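Local coordinates for protein Dye-decolorizing peroxidase (Irpex lacteus, PDB 7D8M) that binds heme b and probably acts as a peroxidase of the dye-decolorizing (DyP) family, oxidising substrates at the expense of hydrogen peroxide, at residues Ala48-Val53 and Pro439-Ile444; Asn176-Gly181 and Gln189-Pro194; Leu224-Pro229 and Gln426-Asn431; Asn238-Gln243 and Leu413-Ala418. One frame throughout, in Å; residues are numbered along the deposited sequence.

Overall arrangement
Contact 1 joins the connection between helices 35-49 and 53-57 to the start of helix 441-448, and the loop it closes encloses the other three. Contact 2 closes before contact 3 opens, and contact 4 lies inside the loop of contact 3. Strand 428-438 of contact 3 is followed by helix 441-448 of contact 1, though the centres of contacts 1 and 3 are about 33 Å apart. Contact 3 forms a wall of the heme pocket; contact 2, its centre about 30 Å from that of contact 3, comes near the heme through N176. Contacts 1 and 4 are packing away from the heme, on opposite sides of the chain's centre, with centres about 50 Å apart.

Contact 1. Residues Ala48-Val53 and Pro439-Ile444; sequences ANITSV and PSITAI
I441 and I444, on one face at the start of helix 441-448, pack on I50 in the short connection that leads from helix 35-49 into helix 53-57. The contact thus ties the last helix of the fold to the N-terminal part of the chain, within the DyP dimeric alpha+beta barrel domain. The CA atoms of I50 and I441 are 7.0 Å apart, close enough for side chains to meet directly. I441 and I50 contribute nearly equal shares, and I441 makes its nearest approaches through one methyl group: its outer torsion is extended (chi2 -164°), which sends CD1 past the I50 side chain, the two running in opposite senses. There I441 CD1 lies 3.6 Å from I50 O and 3.9 Å from S52 CB, while I50 CG2 approaches the same methyl at 4.0 Å. I50 CG2 is thereby shared, because I444 CD1 comes to it at 4.1 Å on a slanting course. I50 also touches V68 and L70 of strand 67-72. The polar groups nearby have partners other than the facing segment. S440 is the N-cap of helix 441-448, its OG accepting from A443 N at 3.1 Å with an N-H...O angle of 155°, and S52 caps the next helix in the same manner through T55 N. T51 starts its side chain away from the helix, and its OG1 is hydrogen-bonded to V68 N. Since only carbon atoms of I441 and I444 reach the other segment, the attraction is probably mainly dispersive, and the fit of the branched side chains, rather than directional bonds, is likely to set the register.

Contact 2. Residues Asn176-Gly181 and Gln189-Pro194; sequences NPTIPG and QAVVDP
P177 and V192 form the apolar centre: P177 CB lies 3.9 Å from V192 CG1, and A190 CB approaches the same proline carbon at 4.2 Å. P177 also touches I334 of strand 334-340. Further along, P180 and V191 lie alongside one another with opposed directions, P180 CD 3.9 Å from V191 CG1, and P180 CD also meets P194 CD at 4.1 Å, so that the two proline rings meet at the far end. Between these apolar groups the backbones join in a single beta bridge, T178 with V191. T178 N gives a bond to A190 O (2.8 Å) and T178 O takes one from V192 N (2.9 Å); bonds from one residue to the two neighbours of its partner are the pattern of a parallel bridge. Both segments belong to the long irregular stretch between strand 147-156 and helix 194-197. At the polar edge Q189 holds CG anti to its backbone N (chi1 -173°) and runs on extended, roughly perpendicular to the T178 side chain, with Q189 NE2 3.7 Å from T178 CB. The amide ends at the carbonyl of N176: Q189 NE2 donates to N176 O at 2.9 Å and 161°, with the acceptor in the plane of the amide, while H186 N occupies Q189 OE1. With an alanine here, N176 O and H186 N would probably lose these mates and a gap would open beside T178. N176 starts its side chain away from 189-194, and its OD1 accepts from the backbone N of R335, a heme-binding residue.

Contact 3. Residues Leu224-Pro229 and Gln426-Asn431; sequences LKQLVP and QVIISN. With HEM (protoporphyrin IX containing Fe), chain B.
Q226 and I428 run abreast from the same sheet face toward the heme, with Q226 CG 4.1 Å from I428 CG1. L224 flanks them, its CB 3.9 Å from I428 CG2. The three tips converge on one margin of the porphyrin: I428 CD1 lies 3.4 Å from HEM CAB, the inner vinyl carbon, L224 CD1 is 3.7 Å from that same carbon, and Q226 NE2 stands 3.6 Å from the methyl HEM CMB while bonding to E166. Replacing Q226 by an alanine would probably leave E166 without this partner and the heme vinyl and methyl without one wall. On the other face of the sheet, K225 CB lies 3.5 Å from N431 OD1, whose hydrogen-bond partner is K223 NZ. Just past strand 217-226, L227 meets I429 at a slant, L227 CD1 to I429 CD1 at 3.9 Å. The backbones fix this alignment: K225 and I429 are a hydrogen-bonded antiparallel pair, and L227 N donates to V427 O at 2.8 Å with a 168° angle. Strands 217-226 and 428-438 are neighbours in a four-stranded antiparallel sheet of order 2-3-1-4, the ferredoxin-like arrangement of DyP peroxidases, with its L224, Q226 and I428 face lining the heme pocket.

Contact 4. Residues Asn238-Gln243 and Leu413-Ala418; sequences NALQNQ and LDPRNA
R416 directs its CB toward the 238-243 loop, and the chain then bends twice on its way past Q241, N242 and Q243. R416 CG passes 3.9 Å from Q241 O. R416 CD lies beside Q243 OE1, a placement that is doubtful because Q243 is poorly ordered. At NE comes a weak hydrogen bond: R416 NE donates to Q241 O at 3.3 Å and 152°, and this oxygen lies at the edge of the guanidinium, in its plane. Q243 CA sits over one face of the group, offset toward the rim, while N242 O approaches obliquely, 3.4 Å from R416 NE but too poorly angled for a hydrogen bond. At the tip, R416 NH1 ends beside the equally doubtful amide of Q243. The arginine is presented by a type I beta turn from D414 to N417, in a loop between strands 409-411 and 421-423. Within it an Asx turn forms, R416 N donating to D414 OD1 at 3.1 Å from above the carboxylate plane. L240 packs against the start of this turn: L240 CD1 is 4.0 Å from P415 CD and L240 CD2 3.9 Å from D414 CG, with F422 of strand 421-423 and L256 of helix 249-261 also touching the leucine. A water accepts from Q241 N at 3.0 Å and lies near the carboxylate of D414.

Contact 1. Residues Ala48-Val53 and Pro439-Ile444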
loop_
_atom_site.group_PDB
_atom_site.type_symbol
_atom_site.label_atom_id
_atom_site.label_comp_id
_atom_site.label_asym_id
_atom_site.label_seq_id
_atom_site.Cartn_x
_atom_site.Cartn_y
_atom_site.Cartn_z
ATOM N N ALA A 48 -18.983 -18.839 5.035
ATOM C CA ALA A 48 -18.678 -19.116 6.431
ATOM C C ALA A 48 -17.453 -18.379 6.947
ATOM O O ALA A 48 -17.314 -18.227 8.167
ATOM C CB ALA A 48 -18.463 -20.617 6.638
ATOM N N ASN A 49 -16.560 -17.927 6.061
ATOM C CA ASN A 49 -15.238 -17.482 6.481
ATOM C C ASN A 49 -14.778 -16.155 5.889
ATOM O O ASN A 49 -13.872 -15.537 6.467
ATOM C CB ASN A 49 -14.187 -18.555 6.146
ATOM C CG ASN A 49 -14.365 -19.817 6.960
ATOM O OD1 ASN A 49 -13.955 -19.883 8.119
ATOM N ND2 ASN A 49 -14.977 -20.836 6.353
ATOM N N ILE A 50 -15.347 -15.690 4.782
ATOM C CA ILE A 50 -14.892 -14.432 4.183
ATOM C C ILE A 50 -15.418 -13.273 5.016
ATOM O O ILE A 50 -16.633 -13.057 5.106
ATOM C CB ILE A 50 -15.334 -14.307 2.721
ATOM C CG1 ILE A 50 -14.669 -15.402 1.893
ATOM C CG2 ILE A 50 -14.956 -12.925 2.168
ATOM C CD1 ILE A 50 -13.143 -15.385 1.976
ATOM N N THR A 51 -14.498 -12.526 5.619
ATOM C CA THR A 51 -14.840 -11.545 6.636
ATOM C C THR A 51 -15.265 -10.238 5.996
ATOM O O THR A 51 -14.535 -9.669 5.176
ATOM C CB THR A 51 -13.647 -11.304 7.560
ATOM O OG1 THR A 51 -13.241 -12.545 8.137
ATOM C CG2 THR A 51 -14.001 -10.297 8.664
ATOM N N SER A 52 -16.415 -9.734 6.419
ATOM C CA SER A 52 -16.973 -8.509 5.879
ATOM C C SER A 52 -16.484 -7.284 6.647
ATOM O O SER A 52 -15.962 -7.379 7.763
ATOM C CB SER A 52 -18.496 -8.553 5.938
ATOM O OG SER A 52 -18.913 -8.498 7.293
ATOM N N VAL A 53 -16.677 -6.121 6.022
ATOM C CA VAL A 53 -16.537 -4.848 6.728
ATOM C C VAL A 53 -17.388 -4.860 7.991
ATOM O O VAL A 53 -16.928 -4.500 9.081
ATOM C CB VAL A 53 -16.930 -3.681 5.802
ATOM C CG1 VAL A 53 -17.144 -2.396 6.605
ATOM C CG2 VAL A 53 -15.888 -3.481 4.710
ATOM N N PRO A 439 -13.577 -9.563 -5.019
ATOM C CA PRO A 439 -15.001 -9.412 -5.301
ATOM C C PRO A 439 -15.779 -9.180 -4.015
ATOM O O PRO A 439 -15.288 -9.384 -2.902
ATOM C CB PRO A 439 -15.392 -10.748 -5.948
ATOM C CG PRO A 439 -14.126 -11.540 -6.064
ATOM C CD PRO A 439 -13.147 -10.965 -5.102
ATOM N N SER A 440 -17.016 -8.732 -4.197
ATOM C CA SER A 440 -17.982 -8.802 -3.118
ATOM C C SER A 440 -18.143 -10.247 -2.661
ATOM O O SER A 440 -17.763 -11.199 -3.352
ATOM C CB SER A 440 -19.329 -8.245 -3.565
ATOM O OG SER A 440 -20.000 -9.199 -4.370
ATOM N N ILE A 441 -18.719 -10.409 -1.471
ATOM C CA ILE A 441 -18.825 -11.744 -0.905
ATOM C C ILE A 441 -19.784 -12.595 -1.727
ATOM O O ILE A 441 -19.473 -13.743 -2.058
ATOM C CB ILE A 441 -19.220 -11.652 0.576
ATOM C CG1 ILE A 441 -18.251 -10.680 1.279
ATOM C CG2 ILE A 441 -19.194 -13.022 1.212
ATOM C CD1 ILE A 441 -18.234 -10.758 2.790
ATOM N N THR A 442 -20.935 -12.036 -2.121
ATOM C CA THR A 442 -21.850 -12.783 -2.989
ATOM C C THR A 442 -21.189 -13.122 -4.322
ATOM O O THR A 442 -21.331 -14.242 -4.828
ATOM C CB THR A 442 -23.144 -11.998 -3.221
ATOM O OG1 THR A 442 -22.835 -10.707 -3.768
ATOM C CG2 THR A 442 -23.914 -11.833 -1.918
ATOM N N ALA A 443 -20.437 -12.173 -4.891
ATOM C CA ALA A 443 -19.768 -12.427 -6.159
ATOM C C ALA A 443 -18.812 -13.605 -6.051
ATOM O O ALA A 443 -18.669 -14.387 -6.997
ATOM C CB ALA A 443 -19.027 -11.170 -6.628
ATOM N N ILE A 444 -18.144 -13.749 -4.908
ATOM C CA ILE A 444 -17.314 -14.927 -4.709
ATOM C C ILE A 444 -18.148 -16.185 -4.926
ATOM O O ILE A 444 -17.756 -17.089 -5.671
ATOM C CB ILE A 444 -16.674 -14.909 -3.313
ATOM C CG1 ILE A 444 -15.688 -13.730 -3.200
ATOM C CG2 ILE A 444 -15.939 -16.209 -3.065
ATOM C CD1 ILE A 444 -15.095 -13.571 -1.830
#

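Contact 2. Residues Asn176-Gly181 and Gln189-Pro194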
loop_
_atom_site.group_PDB
_atom_site.type_symbol
_atom_site.label_atom_id
_atom_site.label_comp_id
_atom_site.label_asym_id
_atom_site.label_seq_id
_atom_site.Cartn_x
_atom_site.Cartn_y
_atom_site.Cartn_z
ATOM N N ASN A 176 -5.248 7.663 4.927
ATOM C CA ASN A 176 -5.959 6.869 3.934
ATOM C C ASN A 176 -7.288 7.537 3.643
ATOM O O ASN A 176 -7.901 8.114 4.550
ATOM C CB ASN A 176 -6.230 5.433 4.408
ATOM C CG ASN A 176 -5.019 4.566 4.323
ATOM O OD1 ASN A 176 -4.529 4.257 3.229
ATOM N ND2 ASN A 176 -4.502 4.178 5.482
ATOM N N PRO A 177 -7.776 7.451 2.408
ATOM C CA PRO A 177 -9.074 8.050 2.095
ATOM C C PRO A 177 -10.199 7.290 2.774
ATOM O O PRO A 177 -10.074 6.114 3.124
ATOM C CB PRO A 177 -9.168 7.914 0.574
ATOM C CG PRO A 177 -8.420 6.628 0.306
ATOM C CD PRO A 177 -7.244 6.678 1.266
ATOM N N THR A 178 -11.314 7.985 2.963
ATOM C CA THR A 178 -12.549 7.352 3.384
ATOM C C THR A 178 -13.653 7.775 2.422
ATOM O O THR A 178 -13.401 8.453 1.420
ATOM C CB THR A 178 -12.890 7.695 4.837
ATOM O OG1 THR A 178 -13.933 6.816 5.294
ATOM C CG2 THR A 178 -13.334 9.140 4.949
ATOM N N ILE A 179 -14.879 7.351 2.708
ATOM C CA ILE A 179 -16.011 7.606 1.817
ATOM C C ILE A 179 -17.073 8.364 2.596
ATOM O O ILE A 179 -17.083 8.358 3.843
ATOM C CB ILE A 179 -16.563 6.296 1.204
ATOM C CG1 ILE A 179 -17.020 5.329 2.294
ATOM C CG2 ILE A 179 -15.522 5.641 0.317
ATOM C CD1 ILE A 179 -17.683 4.076 1.746
ATOM N N PRO A 180 -17.976 9.062 1.898
ATOM C CA PRO A 180 -19.057 9.783 2.586
ATOM C C PRO A 180 -19.929 8.853 3.421
ATOM O O PRO A 180 -20.264 7.744 3.008
ATOM C CB PRO A 180 -19.854 10.408 1.436
ATOM C CG PRO A 180 -18.882 10.520 0.318
ATOM C CD PRO A 180 -17.946 9.362 0.453
ATOM N N GLY A 181 -20.298 9.322 4.613
ATOM C CA GLY A 181 -21.209 8.593 5.465
ATOM C C GLY A 181 -20.589 7.503 6.305
ATOM O O GLY A 181 -21.278 6.945 7.171
ATOM N N GLN A 189 -8.288 14.360 6.383
ATOM C CA GLN A 189 -8.455 13.076 5.701
ATOM C C GLN A 189 -9.202 13.269 4.387
ATOM O O GLN A 189 -10.133 14.074 4.295
ATOM C CB GLN A 189 -9.204 12.079 6.596
ATOM C CG GLN A 189 -9.278 10.639 6.050
ATOM C CD GLN A 189 -9.966 9.663 7.000
ATOM O OE1 GLN A 189 -10.644 10.066 7.944
ATOM N NE2 GLN A 189 -9.796 8.371 6.745
ATOM N N ALA A 190 -8.797 12.529 3.360
ATOM C CA ALA A 190 -9.494 12.618 2.082
ATOM C C ALA A 190 -10.834 11.894 2.161
ATOM O O ALA A 190 -10.920 10.771 2.674
ATOM C CB ALA A 190 -8.642 12.030 0.965
ATOM N N VAL A 191 -11.885 12.542 1.662
ATOM C CA VAL A 191 -13.196 11.915 1.521
ATOM C C VAL A 191 -13.483 11.816 0.030
ATOM O O VAL A 191 -13.770 12.822 -0.626
ATOM C CB VAL A 191 -14.295 12.697 2.254
ATOM C CG1 VAL A 191 -15.547 11.847 2.367
ATOM C CG2 VAL A 191 -13.818 13.127 3.630
ATOM N N VAL A 192 -13.400 10.614 -0.519
ATOM C CA VAL A 192 -13.498 10.432 -1.958
ATOM C C VAL A 192 -14.813 9.740 -2.291
ATOM O O VAL A 192 -15.437 9.090 -1.447
ATOM C CB VAL A 192 -12.287 9.647 -2.501
ATOM C CG1 VAL A 192 -11.005 10.259 -1.967
ATOM C CG2 VAL A 192 -12.382 8.166 -2.104
ATOM N N ASP A 193 -15.254 9.916 -3.536
ATOM C CA ASP A 193 -16.448 9.222 -4.003
ATOM C C ASP A 193 -16.255 7.714 -3.856
ATOM O O ASP A 193 -15.151 7.208 -4.090
ATOM C CB ASP A 193 -16.736 9.566 -5.467
ATOM C CG ASP A 193 -17.143 11.020 -5.665
ATOM O OD1 ASP A 193 -18.123 11.462 -5.029
ATOM O OD2 ASP A 193 -16.483 11.715 -6.465
ATOM N N PRO A 194 -17.299 6.969 -3.469
ATOM C CA PRO A 194 -17.121 5.520 -3.265
ATOM C C PRO A 194 -16.567 4.796 -4.482
ATOM O O PRO A 194 -15.866 3.791 -4.322
ATOM C CB PRO A 194 -18.537 5.036 -2.911
ATOM C CG PRO A 194 -19.228 6.222 -2.364
ATOM C CD PRO A 194 -18.648 7.422 -3.093
#

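Contact 3. Residues Leu224-Pro229 and Gln426-Asn431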
loop_
_atom_site.group_PDB
_atom_site.type_symbol
_atom_site.label_atom_id
_atom_site.label_comp_id
_atom_site.label_asym_id
_atom_site.label_seq_id
_atom_site.Cartn_x
_atom_site.Cartn_y
_atom_site.Cartn_z
ATOM N N LEU A 224 7.978 -5.690 -0.742
ATOM C CA LEU A 224 8.986 -4.626 -0.831
ATOM C C LEU A 224 10.021 -4.826 0.270
ATOM O O LEU A 224 9.775 -4.509 1.438
ATOM C CB LEU A 224 8.330 -3.251 -0.744
ATOM C CG LEU A 224 7.272 -2.995 -1.826
ATOM C CD1 LEU A 224 6.611 -1.645 -1.625
ATOM C CD2 LEU A 224 7.858 -3.123 -3.245
ATOM N N LYS A 225 11.168 -5.379 -0.114
ATOM C CA LYS A 225 12.269 -5.617 0.809
ATOM C C LYS A 225 12.927 -4.297 1.205
ATOM O O LYS A 225 13.108 -3.414 0.368
ATOM C CB LYS A 225 13.289 -6.538 0.146
ATOM C CG LYS A 225 14.564 -6.775 0.923
ATOM C CD LYS A 225 15.603 -7.443 0.014
ATOM C CE LYS A 225 16.386 -8.540 0.725
ATOM N NZ LYS A 225 16.847 -9.571 -0.253
ATOM N N GLN A 226 13.293 -4.162 2.482
ATOM C CA GLN A 226 13.844 -2.915 3.010
ATOM C C GLN A 226 15.241 -3.130 3.577
ATOM O O GLN A 226 15.465 -4.061 4.363
ATOM C CB GLN A 226 12.937 -2.326 4.101
ATOM C CG GLN A 226 11.661 -1.692 3.553
ATOM C CD GLN A 226 10.688 -1.282 4.640
ATOM O OE1 GLN A 226 9.704 -1.977 4.897
ATOM N NE2 GLN A 226 10.951 -0.138 5.277
ATOM N N LEU A 227 16.164 -2.231 3.209
ATOM C CA LEU A 227 17.552 -2.256 3.668
ATOM C C LEU A 227 17.693 -1.161 4.719
ATOM O O LEU A 227 18.076 -0.029 4.420
ATOM C CB LEU A 227 18.518 -2.044 2.505
ATOM C CG LEU A 227 18.299 -2.878 1.240
ATOM C CD1 LEU A 227 19.403 -2.641 0.209
ATOM C CD2 LEU A 227 18.160 -4.381 1.600
ATOM N N VAL A 228 17.387 -1.510 5.961
ATOM C CA VAL A 228 17.261 -0.527 7.037
ATOM C C VAL A 228 18.622 0.001 7.483
ATOM O O VAL A 228 18.786 1.232 7.596
ATOM C CB VAL A 228 16.482 -1.120 8.224
ATOM C CG1 VAL A 228 16.289 -0.069 9.308
ATOM C CG2 VAL A 228 15.147 -1.660 7.751
ATOM N N PRO A 229 19.620 -0.852 7.775
ATOM C CA PRO A 229 20.923 -0.290 8.170
ATOM C C PRO A 229 21.545 0.523 7.061
ATOM O O PRO A 229 22.195 1.530 7.336
ATOM C CB PRO A 229 21.770 -1.528 8.517
ATOM C CG PRO A 229 20.781 -2.665 8.654
ATOM C CD PRO A 229 19.680 -2.328 7.706
ATOM N N GLN A 426 19.450 2.633 -3.348
ATOM C CA GLN A 426 18.188 1.915 -3.324
ATOM C C GLN A 426 18.046 1.244 -1.959
ATOM O O GLN A 426 18.842 0.368 -1.606
ATOM C CB GLN A 426 18.157 0.910 -4.469
ATOM C CG GLN A 426 16.906 0.061 -4.542
ATOM C CD GLN A 426 16.769 -0.597 -5.899
ATOM O OE1 GLN A 426 17.611 -1.409 -6.294
ATOM N NE2 GLN A 426 15.719 -0.233 -6.633
ATOM N N VAL A 427 17.068 1.683 -1.165
ATOM C CA VAL A 427 16.823 1.093 0.151
ATOM C C VAL A 427 15.569 0.236 0.178
ATOM O O VAL A 427 15.319 -0.449 1.189
ATOM C CB VAL A 427 16.745 2.176 1.242
ATOM C CG1 VAL A 427 18.100 2.869 1.391
ATOM C CG2 VAL A 427 15.663 3.181 0.896
ATOM N N ILE A 428 14.777 0.259 -0.888
ATOM C CA ILE A 428 13.598 -0.575 -1.050
ATOM C C ILE A 428 13.763 -1.329 -2.356
ATOM O O ILE A 428 13.995 -0.718 -3.406
ATOM C CB ILE A 428 12.312 0.268 -1.057
ATOM C CG1 ILE A 428 12.080 0.863 0.331
ATOM C CG2 ILE A 428 11.120 -0.569 -1.502
ATOM C CD1 ILE A 428 10.982 1.872 0.361
ATOM N N ILE A 429 13.674 -2.649 -2.289
ATOM C CA ILE A 429 13.885 -3.504 -3.451
ATOM C C ILE A 429 12.608 -4.292 -3.663
ATOM O O ILE A 429 12.140 -4.980 -2.746
ATOM C CB ILE A 429 15.098 -4.428 -3.262
ATOM C CG1 ILE A 429 16.377 -3.582 -3.227
ATOM C CG2 ILE A 429 15.183 -5.431 -4.388
ATOM C CD1 ILE A 429 17.590 -4.341 -2.814
ATOM N N SER A 430 12.026 -4.160 -4.850
ATOM C CA SER A 430 10.808 -4.892 -5.174
ATOM C C SER A 430 11.128 -6.360 -5.390
ATOM O O SER A 430 11.946 -6.698 -6.250
ATOM C CB SER A 430 10.149 -4.314 -6.422
ATOM O OG SER A 430 9.020 -5.095 -6.786
ATOM N N ASN A 431 10.498 -7.230 -4.602
ATOM C CA ASN A 431 10.513 -8.662 -4.863
ATOM C C ASN A 431 9.282 -9.104 -5.639
ATOM O O ASN A 431 8.973 -10.301 -5.673
ATOM C CB ASN A 431 10.618 -9.458 -3.553
ATOM C CG ASN A 431 11.918 -9.193 -2.794
ATOM O OD1 ASN A 431 11.938 -9.216 -1.569
ATOM N ND2 ASN A 431 13.006 -8.956 -3.521
HETATM C CHA HEM B . 2.517 7.166 3.143
HETATM C CHB HEM B . 6.367 4.349 4.018
HETATM C CHC HEM B . 5.636 2.091 -0.223
HETATM C CHD HEM B . 2.110 5.241 -1.306
HETATM C C1A HEM B . 3.604 6.595 3.765
HETATM C C2A HEM B . 4.094 6.909 5.095
HETATM C C3A HEM B . 5.152 6.115 5.336
HETATM C C4A HEM B . 5.363 5.280 4.173
HETATM C CMA HEM B . 6.025 6.060 6.604
HETATM C CAA HEM B . 3.468 7.971 6.039
HETATM C CBA HEM B . 2.373 7.337 6.896
HETATM C CGA HEM B . 0.991 7.656 6.359
HETATM O O1A HEM B . 0.783 8.785 5.855
HETATM O O2A HEM B . 0.081 6.787 6.462
HETATM C C1B HEM B . 6.472 3.475 2.963
HETATM C C2B HEM B . 7.411 2.379 2.884
HETATM C C3B HEM B . 7.213 1.763 1.703
HETATM C C4B HEM B . 6.137 2.441 1.015
HETATM C CMB HEM B . 8.457 2.064 3.993
HETATM C CAB HEM B . 7.917 0.518 1.109
HETATM C CBB HEM B . 8.600 -0.365 1.846
HETATM C C1C HEM B . 4.666 2.781 -0.931
HETATM C C2C HEM B . 4.254 2.541 -2.303
HETATM C C3C HEM B . 3.270 3.413 -2.600
HETATM C C4C HEM B . 3.050 4.241 -1.429
HETATM C CMC HEM B . 4.866 1.432 -3.194
HETATM C CAC HEM B . 2.484 3.613 -3.923
HETATM C CBC HEM B . 2.964 3.247 -5.124
HETATM C C1D HEM B . 1.834 5.948 -0.155
HETATM C C2D HEM B . 0.685 6.805 0.092
HETATM C C3D HEM B . 0.803 7.335 1.310
HETATM C C4D HEM B . 2.034 6.835 1.894
HETATM C CMD HEM B . -0.478 7.084 -0.874
HETATM C CAD HEM B . -0.187 8.313 1.972
HETATM C CBD HEM B . 0.214 9.741 1.587
HETATM C CGD HEM B . -0.773 10.761 2.113
HETATM O O1D HEM B . -0.321 11.840 2.577
HETATM O O2D HEM B . -2.009 10.500 2.080
HETATM N NA HEM B . 4.405 5.608 3.233
HETATM N NB HEM B . 5.703 3.489 1.806
HETATM N NC HEM B . 3.919 3.827 -0.441
HETATM N ND HEM B . 2.633 5.973 0.976
HETATM FE FE HEM B . 4.282 4.814 1.317
HETATM O O HOH W 1 16.303 -8.904 -3.306
#

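Contact 4. Residues Asn238-Gln243 and Leu413-Ala418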
loop_
_atom_site.group_PDB
_atom_site.type_symbol
_atom_site.label_atom_id
_atom_site.label_comp_id
_atom_site.label_asym_id
_atom_site.label_seq_id
_atom_site.Cartn_x
_atom_site.Cartn_y
_atom_site.Cartn_z
ATOM N N ASN A 238 24.913 11.802 5.447
ATOM C CA ASN A 238 24.513 13.015 4.748
ATOM C C ASN A 238 23.730 13.961 5.651
ATOM O O ASN A 238 22.961 14.788 5.154
ATOM C CB ASN A 238 23.705 12.645 3.505
ATOM C CG ASN A 238 24.533 11.906 2.483
ATOM O OD1 ASN A 238 25.136 12.524 1.610
ATOM N ND2 ASN A 238 24.592 10.570 2.596
ATOM N N ALA A 239 23.919 13.852 6.968
ATOM C CA ALA A 239 23.133 14.606 7.937
ATOM C C ALA A 239 23.073 16.089 7.593
ATOM O O ALA A 239 24.064 16.692 7.167
ATOM C CB ALA A 239 23.724 14.433 9.338
ATOM N N LEU A 240 21.892 16.665 7.774
ATOM C CA LEU A 240 21.654 18.052 7.423
ATOM C C LEU A 240 22.047 18.967 8.578
ATOM O O LEU A 240 22.350 18.519 9.688
ATOM C CB LEU A 240 20.186 18.267 7.055
ATOM C CG LEU A 240 19.717 17.587 5.763
ATOM C CD1 LEU A 240 18.208 17.700 5.630
ATOM C CD2 LEU A 240 20.403 18.179 4.541
ATOM N N GLN A 241 22.021 20.271 8.303
ATOM C CA GLN A 241 22.289 21.294 9.303
ATOM C C GLN A 241 21.224 22.379 9.225
ATOM O O GLN A 241 20.717 22.690 8.143
ATOM C CB GLN A 241 23.668 21.933 9.107
ATOM C CG GLN A 241 24.778 21.322 9.938
ATOM C CD GLN A 241 24.557 21.454 11.430
ATOM O OE1 GLN A 241 23.669 22.176 11.883
ATOM N NE2 GLN A 241 25.371 20.748 12.206
ATOM N N ASN A 242 20.887 22.951 10.381
ATOM C CA ASN A 242 20.051 24.142 10.427
ATOM C C ASN A 242 20.896 25.382 10.120
ATOM O O ASN A 242 22.126 25.322 10.043
ATOM C CB ASN A 242 19.354 24.261 11.788
ATOM C CG ASN A 242 20.330 24.227 12.961
ATOM O OD1 ASN A 242 21.526 24.474 12.803
ATOM N ND2 ASN A 242 19.816 23.925 14.147
ATOM N N GLN A 243 20.235 26.526 9.924
ATOM C CA GLN A 243 21.017 27.739 9.686
ATOM C C GLN A 243 21.858 28.092 10.905
ATOM O O GLN A 243 22.970 28.613 10.763
ATOM C CB GLN A 243 20.120 28.917 9.298
ATOM C CG GLN A 243 20.871 30.031 8.543
ATOM C CD GLN A 243 20.983 29.768 7.042
ATOM O OE1 GLN A 243 20.168 29.041 6.462
ATOM N NE2 GLN A 243 22.008 30.344 6.410
ATOM N N LEU A 413 15.784 18.265 -0.935
ATOM C CA LEU A 413 15.771 17.680 0.405
ATOM C C LEU A 413 16.468 18.574 1.428
ATOM O O LEU A 413 16.107 18.552 2.608
ATOM C CB LEU A 413 16.423 16.305 0.383
ATOM C CG LEU A 413 15.711 15.247 -0.458
ATOM C CD1 LEU A 413 16.473 13.954 -0.329
ATOM C CD2 LEU A 413 14.263 15.085 0.004
ATOM N N ASP A 414 17.463 19.360 0.998
ATOM C CA ASP A 414 18.134 20.313 1.880
ATOM C C ASP A 414 17.316 21.599 1.963
ATOM O O ASP A 414 17.188 22.322 0.969
ATOM C CB ASP A 414 19.553 20.605 1.382
ATOM C CG ASP A 414 20.378 21.397 2.387
ATOM O OD1 ASP A 414 19.795 21.961 3.329
ATOM O OD2 ASP A 414 21.617 21.456 2.236
ATOM N N PRO A 415 16.748 21.921 3.127
ATOM C CA PRO A 415 15.875 23.100 3.203
ATOM C C PRO A 415 16.625 24.399 2.994
ATOM O O PRO A 415 15.990 25.417 2.692
ATOM C CB PRO A 415 15.279 23.014 4.614
ATOM C CG PRO A 415 16.251 22.167 5.391
ATOM C CD PRO A 415 16.877 21.219 4.419
ATOM N N ARG A 416 17.951 24.383 3.119
ATOM C CA ARG A 416 18.787 25.561 2.937
ATOM C C ARG A 416 19.304 25.688 1.515
ATOM O O ARG A 416 20.012 26.649 1.210
ATOM C CB ARG A 416 19.974 25.522 3.908
ATOM C CG ARG A 416 19.595 25.149 5.329
ATOM C CD ARG A 416 20.270 26.024 6.341
ATOM N NE ARG A 416 21.597 25.545 6.716
ATOM C CZ ARG A 416 22.719 26.231 6.519
ATOM N NH1 ARG A 416 22.676 27.421 5.930
ATOM N NH2 ARG A 416 23.885 25.725 6.903
ATOM N N ASN A 417 18.973 24.742 0.641
ATOM C CA ASN A 417 19.508 24.747 -0.711
ATOM C C ASN A 417 18.697 23.795 -1.570
ATOM O O ASN A 417 19.066 22.628 -1.721
ATOM C CB ASN A 417 20.987 24.344 -0.713
ATOM C CG ASN A 417 21.602 24.386 -2.098
ATOM O OD1 ASN A 417 20.959 24.786 -3.067
ATOM N ND2 ASN A 417 22.862 23.975 -2.198
ATOM N N ALA A 418 17.604 24.291 -2.148
ATOM C CA ALA A 418 16.748 23.450 -2.972
ATOM C C ALA A 418 17.509 22.812 -4.123
ATOM O O ALA A 418 17.106 21.748 -4.611
ATOM C CB ALA A 418 15.568 24.266 -3.498
HETATM O O HOH W 2 22.063 21.581 5.649
#